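Long-range contacts in choline dehydrogenase and related flavoproteins (Aspergillus oryzae, PDB 3Q9T), which probably oxidises formate, acting as a formate oxidase of the glucose-methanol-choline oxidoreductase family with a bound 8-formyl-FAD: residues T69-R74 with L448-N453; D75-I80 with M497-L502. One frame throughout, in Å; residues are numbered along the deposited sequence. Where two conformers were deposited one is given.

Contact 1. Residues T69-R74 with L448-N453; sequences TTMVRR and LNFFAN
A type II beta turn, Asn449 to Ala452, lies against the first strand of a two-stranded hairpin, where Met71 and Val72 meet Leu448 and Phe450. Leu448 N gives its hydrogen to Thr70 O over 2.8 Å. The chain turns a corner at Met71, and Met71 O accepts from Phe450 N at 3.0 Å. Beside these bonds the apolar side chains form a buried layer. Met71 and Leu448 run side by side, with SD 3.8 Å from Leu448 CD1; CB of Leu448 sits over the centre of one face of the Phe450 ring. The same sulfur stands 4.1 Å from Phe450 CE2, an oblique Met-aromatic contact suited to a flexible, polarisable thioether. Val72 rests its CB on Phe450 O.

On the wetter side, three waters join Asn449 OD1 to Arg73: one accepts from Arg73 N and also reaches Phe450 O, and the other two lie within bonding distance of Arg73 O. Phe451 takes the left-handed position of the turn; Asn449 also has positive phi, which asparagine tolerates well, and its ND2 is held by Asp429 O. The chain of Arg74 bends at chi3 (48°), bringing NH1 to Phe451 O at 2.8 Å, with the oxygen near the guanidinium plane. That nitrogen also forms a salt bridge to Asp454, and NE forms one to Asp76. Asn453 caps helix 454-473 through its side chain, bonding Leu455 N. The whole is a hairpin strand joined by backbone bonds and one arginine to the loop whose last residue, Asn453, N-caps helix 454-473.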
# COMPACT_ATOMS: atom_id res chain seq x y z
N THR A 69 2.74 8.56 1.22
CA THR A 69 3.18 8.27 2.58
C THR A 69 2.70 6.93 3.12
O THR A 69 1.59 6.48 2.82
CB THR A 69 2.87 9.42 3.62
OG1 THR A 69 1.76 9.07 4.45
CG2 THR A 69 2.63 10.73 2.96
N THR A 70 3.56 6.29 3.90
CA THR A 70 3.22 5.03 4.56
C THR A 70 2.32 5.31 5.76
O THR A 70 2.69 6.03 6.69
CB THR A 70 4.50 4.30 5.05
OG1 THR A 70 5.32 3.96 3.94
CG2 THR A 70 4.14 3.02 5.84
N MET A 71 1.13 4.72 5.71
CA MET A 71 0.10 4.94 6.73
C MET A 71 0.35 4.04 7.92
O MET A 71 0.28 4.47 9.07
CB MET A 71 -1.28 4.66 6.14
CG MET A 71 -1.66 5.63 5.01
SD MET A 71 -2.13 7.26 5.64
CE MET A 71 -1.26 8.31 4.48
N VAL A 72 0.62 2.77 7.64
CA VAL A 72 0.98 1.84 8.68
C VAL A 72 2.10 0.93 8.24
O VAL A 72 2.18 0.53 7.07
CB VAL A 72 -0.26 1.07 9.26
CG1 VAL A 72 -1.51 1.34 8.47
CG2 VAL A 72 0.02 -0.40 9.41
N ARG A 73 2.99 0.65 9.19
CA ARG A 73 4.12 -0.23 8.98
C ARG A 73 4.28 -1.11 10.21
O ARG A 73 5.07 -0.80 11.10
CB ARG A 73 5.40 0.59 8.73
CG ARG A 73 6.61 -0.27 8.36
CD ARG A 73 7.83 0.58 8.02
NE ARG A 73 7.71 1.18 6.70
CZ ARG A 73 8.34 2.29 6.31
NH1 ARG A 73 8.18 2.75 5.07
NH2 ARG A 73 9.14 2.93 7.15
N ARG A 74 3.48 -2.17 10.26
CA ARG A 74 3.55 -3.17 11.31
C ARG A 74 4.12 -4.42 10.67
O ARG A 74 4.15 -4.52 9.44
CB ARG A 74 2.15 -3.47 11.86
CG ARG A 74 1.48 -2.33 12.64
CD ARG A 74 -0.02 -2.58 12.80
NE ARG A 74 -0.32 -3.94 13.27
CZ ARG A 74 -0.39 -4.29 14.55
NH1 ARG A 74 -0.21 -3.39 15.51
NH2 ARG A 74 -0.66 -5.55 14.86
N LEU A 448 3.89 7.32 8.91
CA LEU A 448 3.03 7.81 10.00
C LEU A 448 2.93 6.82 11.15
O LEU A 448 2.50 7.17 12.25
CB LEU A 448 1.61 8.11 9.48
CG LEU A 448 1.47 9.29 8.52
CD1 LEU A 448 0.07 9.36 7.94
CD2 LEU A 448 1.81 10.57 9.27
N ASN A 449 3.26 5.57 10.88
CA ASN A 449 3.33 4.55 11.91
C ASN A 449 2.03 4.41 12.70
O ASN A 449 2.06 4.20 13.91
CB ASN A 449 4.52 4.82 12.83
CG ASN A 449 4.92 3.60 13.64
OD1 ASN A 449 4.87 2.47 13.14
ND2 ASN A 449 5.33 3.81 14.89
N PHE A 450 0.91 4.52 12.01
CA PHE A 450 -0.40 4.36 12.62
C PHE A 450 -0.54 2.95 13.19
O PHE A 450 -0.16 1.95 12.53
CB PHE A 450 -1.51 4.59 11.59
CG PHE A 450 -1.79 6.03 11.26
CD1 PHE A 450 -1.62 7.04 12.22
CD2 PHE A 450 -2.28 6.37 10.01
CE1 PHE A 450 -1.91 8.35 11.92
CE2 PHE A 450 -2.56 7.71 9.69
CZ PHE A 450 -2.39 8.69 10.65
N PHE A 451 -1.08 2.86 14.40
CA PHE A 451 -1.43 1.57 14.98
C PHE A 451 -0.22 0.66 15.29
O PHE A 451 -0.33 -0.56 15.33
CB PHE A 451 -2.46 0.86 14.09
CG PHE A 451 -3.75 1.62 13.95
CD1 PHE A 451 -4.59 1.80 15.05
CD2 PHE A 451 -4.14 2.17 12.73
CE1 PHE A 451 -5.77 2.49 14.94
CE2 PHE A 451 -5.33 2.88 12.61
CZ PHE A 451 -6.15 3.04 13.71
N ALA A 452 0.95 1.26 15.48
CA ALA A 452 2.11 0.48 15.90
C ALA A 452 1.77 -0.29 17.18
O ALA A 452 2.19 -1.43 17.36
CB ALA A 452 3.32 1.38 16.13
N ASN A 453 0.99 0.33 18.06
CA ASN A 453 0.54 -0.32 19.29
C ASN A 453 -0.86 -0.93 19.11
O ASN A 453 -1.78 -0.25 18.65
CB ASN A 453 0.55 0.69 20.45
CG ASN A 453 0.31 0.05 21.81
OD1 ASN A 453 -0.52 -0.86 21.95
ND2 ASN A 453 1.03 0.52 22.83
O HOH W 1 2.71 1.15 12.01
O HOH W 2 6.92 1.48 11.76
O HOH W 3 4.74 -0.19 13.74

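Contact 2. Residues D75-I80 with M497-L502; sequences DDYERI and MHRAVL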
# COMPACT_ATOMS: atom_id res chain seq x y z
N ASP A 75 4.55 -5.39 11.48
CA ASP A 75 5.00 -6.67 10.94
C ASP A 75 3.87 -7.43 10.21
O ASP A 75 4.12 -8.10 9.22
CB ASP A 75 5.63 -7.54 12.04
CG ASP A 75 7.09 -7.16 12.35
OD1 ASP A 75 7.63 -6.25 11.67
OD2 ASP A 75 7.72 -7.78 13.26
N ASP A 76 2.63 -7.34 10.70
CA ASP A 76 1.52 -8.04 10.07
C ASP A 76 0.84 -7.26 8.94
O ASP A 76 -0.05 -7.78 8.28
CB ASP A 76 0.47 -8.48 11.10
CG ASP A 76 -0.21 -7.28 11.83
OD1 ASP A 76 0.12 -6.10 11.56
OD2 ASP A 76 -1.08 -7.55 12.70
N TYR A 77 1.24 -6.01 8.71
CA TYR A 77 0.53 -5.16 7.75
C TYR A 77 1.31 -3.88 7.40
O TYR A 77 1.94 -3.28 8.26
CB TYR A 77 -0.88 -4.83 8.29
CG TYR A 77 -1.74 -4.05 7.31
CD1 TYR A 77 -1.65 -2.66 7.24
CD2 TYR A 77 -2.63 -4.70 6.46
CE1 TYR A 77 -2.42 -1.94 6.35
CE2 TYR A 77 -3.42 -3.97 5.56
CZ TYR A 77 -3.31 -2.58 5.51
OH TYR A 77 -4.06 -1.83 4.63
N GLU A 78 1.27 -3.50 6.12
CA GLU A 78 1.87 -2.24 5.67
C GLU A 78 1.17 -1.68 4.43
O GLU A 78 0.95 -2.38 3.44
CB GLU A 78 3.38 -2.38 5.42
CG GLU A 78 4.11 -1.07 5.06
CD GLU A 78 5.63 -1.22 5.06
OE1 GLU A 78 6.36 -0.31 4.60
OE2 GLU A 78 6.11 -2.26 5.54
N ARG A 79 0.81 -0.40 4.50
CA ARG A 79 0.15 0.25 3.38
C ARG A 79 0.77 1.63 3.13
O ARG A 79 1.08 2.36 4.06
CB ARG A 79 -1.34 0.38 3.66
CG ARG A 79 -2.12 1.19 2.65
CD ARG A 79 -3.54 0.67 2.58
NE ARG A 79 -4.25 0.76 3.85
CZ ARG A 79 -4.77 1.89 4.32
NH1 ARG A 79 -4.65 3.02 3.64
NH2 ARG A 79 -5.40 1.91 5.48
N ILE A 80 0.96 1.96 1.87
CA ILE A 80 1.47 3.25 1.50
C ILE A 80 0.38 3.87 0.64
O ILE A 80 -0.33 3.16 -0.06
CB ILE A 80 2.82 3.14 0.77
CG1 ILE A 80 3.35 4.53 0.40
CG2 ILE A 80 2.69 2.24 -0.47
CD1 ILE A 80 4.73 4.49 -0.31
N MET A 497 -12.28 -7.08 12.69
CA MET A 497 -12.21 -5.65 12.94
C MET A 497 -10.75 -5.20 12.90
O MET A 497 -10.45 -4.08 12.51
CB MET A 497 -12.85 -5.29 14.28
CG MET A 497 -14.37 -5.22 14.23
SD MET A 497 -14.95 -4.14 12.90
CE MET A 497 -14.47 -2.53 13.58
N HIS A 498 -9.87 -6.11 13.32
CA HIS A 498 -8.44 -5.86 13.34
C HIS A 498 -7.94 -5.56 11.92
O HIS A 498 -7.18 -4.61 11.70
CB HIS A 498 -7.72 -7.07 13.92
CG HIS A 498 -6.23 -6.92 14.01
ND1 HIS A 498 -5.57 -6.83 15.21
CD2 HIS A 498 -5.29 -6.83 13.05
CE1 HIS A 498 -4.27 -6.70 14.99
NE2 HIS A 498 -4.08 -6.70 13.68
N ARG A 499 -8.39 -6.36 10.97
CA ARG A 499 -8.05 -6.20 9.56
C ARG A 499 -8.74 -4.97 8.98
O ARG A 499 -8.14 -4.18 8.25
CB ARG A 499 -8.45 -7.45 8.79
CG ARG A 499 -8.32 -7.32 7.28
CD ARG A 499 -6.88 -7.46 6.80
NE ARG A 499 -6.76 -7.25 5.36
CZ ARG A 499 -5.62 -7.39 4.68
NH1 ARG A 499 -4.52 -7.75 5.31
NH2 ARG A 499 -5.60 -7.17 3.38
N ALA A 500 -10.02 -4.82 9.30
CA ALA A 500 -10.80 -3.67 8.86
C ALA A 500 -10.16 -2.33 9.26
O ALA A 500 -10.06 -1.42 8.44
CB ALA A 500 -12.22 -3.75 9.42
N VAL A 501 -9.73 -2.22 10.51
CA VAL A 501 -9.14 -0.97 10.99
C VAL A 501 -7.85 -0.65 10.23
O VAL A 501 -7.67 0.46 9.71
CB VAL A 501 -8.87 -1.04 12.51
CG1 VAL A 501 -8.04 0.14 12.95
CG2 VAL A 501 -10.19 -1.07 13.27
N LEU A 502 -6.95 -1.62 10.14
CA LEU A 502 -5.70 -1.40 9.44
C LEU A 502 -5.91 -1.09 7.97
O LEU A 502 -5.23 -0.23 7.39
CB LEU A 502 -4.75 -2.59 9.61
CG LEU A 502 -4.37 -2.96 11.05
CD1 LEU A 502 -3.51 -4.19 11.06
CD2 LEU A 502 -3.67 -1.80 11.76
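Tyr77 presents one ring face to Leu502, whose CB lies 4.0 Å from the ring centroid, almost straight above it, in a CH-pi contact. The leucine continues past the ring in the opposite sense, so that its CD1 meets Tyr77 CB at 3.9 Å. At the ring's edge, Arg499 NH1, in one of its two conformers, approaches CD2 of Tyr77 at 3.8 Å, the guanidinium turned nearly perpendicular (88°) to the ring.

Farther along the strand, Arg79 uses two nitrogens at its edge. NH2 donates to Leu502 O at 2.9 Å, while NE donates to Tyr77 OH at 2.7 Å, in the guanidinium plane, which helps to fix the phenol's position. Tyr77 OH also bonds Asp503, and Arg79 has a salt bridge to Glu81 and a bond to Cys505 O. Near the hairpin bend, His498 NE2 donates to the syn side of Asp76 OD2 at 3.3 Å, a long bond, from 27° out of the carboxylate plane; with chi1 at 63° the aspartate faces the helix, and Arg74 pairs with its OD1.

An arginine suits a carbonyl near the helix's C-terminal end. The chemistry implies an apolar centre beside one charge-assisted bond, two if Asp76 favours a protonated His498.

From the N terminus, the chain enters strand 67-74, bends sharply through Asp75 and Asp76, and returns along strand 77-81. Contact 1 closes a loop from the first strand to residues 448-453, just before helix 454-473; contact 2 closes a longer one from the second strand to helix 494-504. Because the segments alternate along the chain, the two loops cross. The hairpin itself joins them, through a probable hydrogen bond from Met71 N to Arg79 O and a salt bridge between Arg73 and Glu78, while Phe451 packs on Val501 across the other partners. Together the contacts tie one hairpin of the N-terminal part to a loop and a helix of the C-terminal part, the loop leading into helix 454-473.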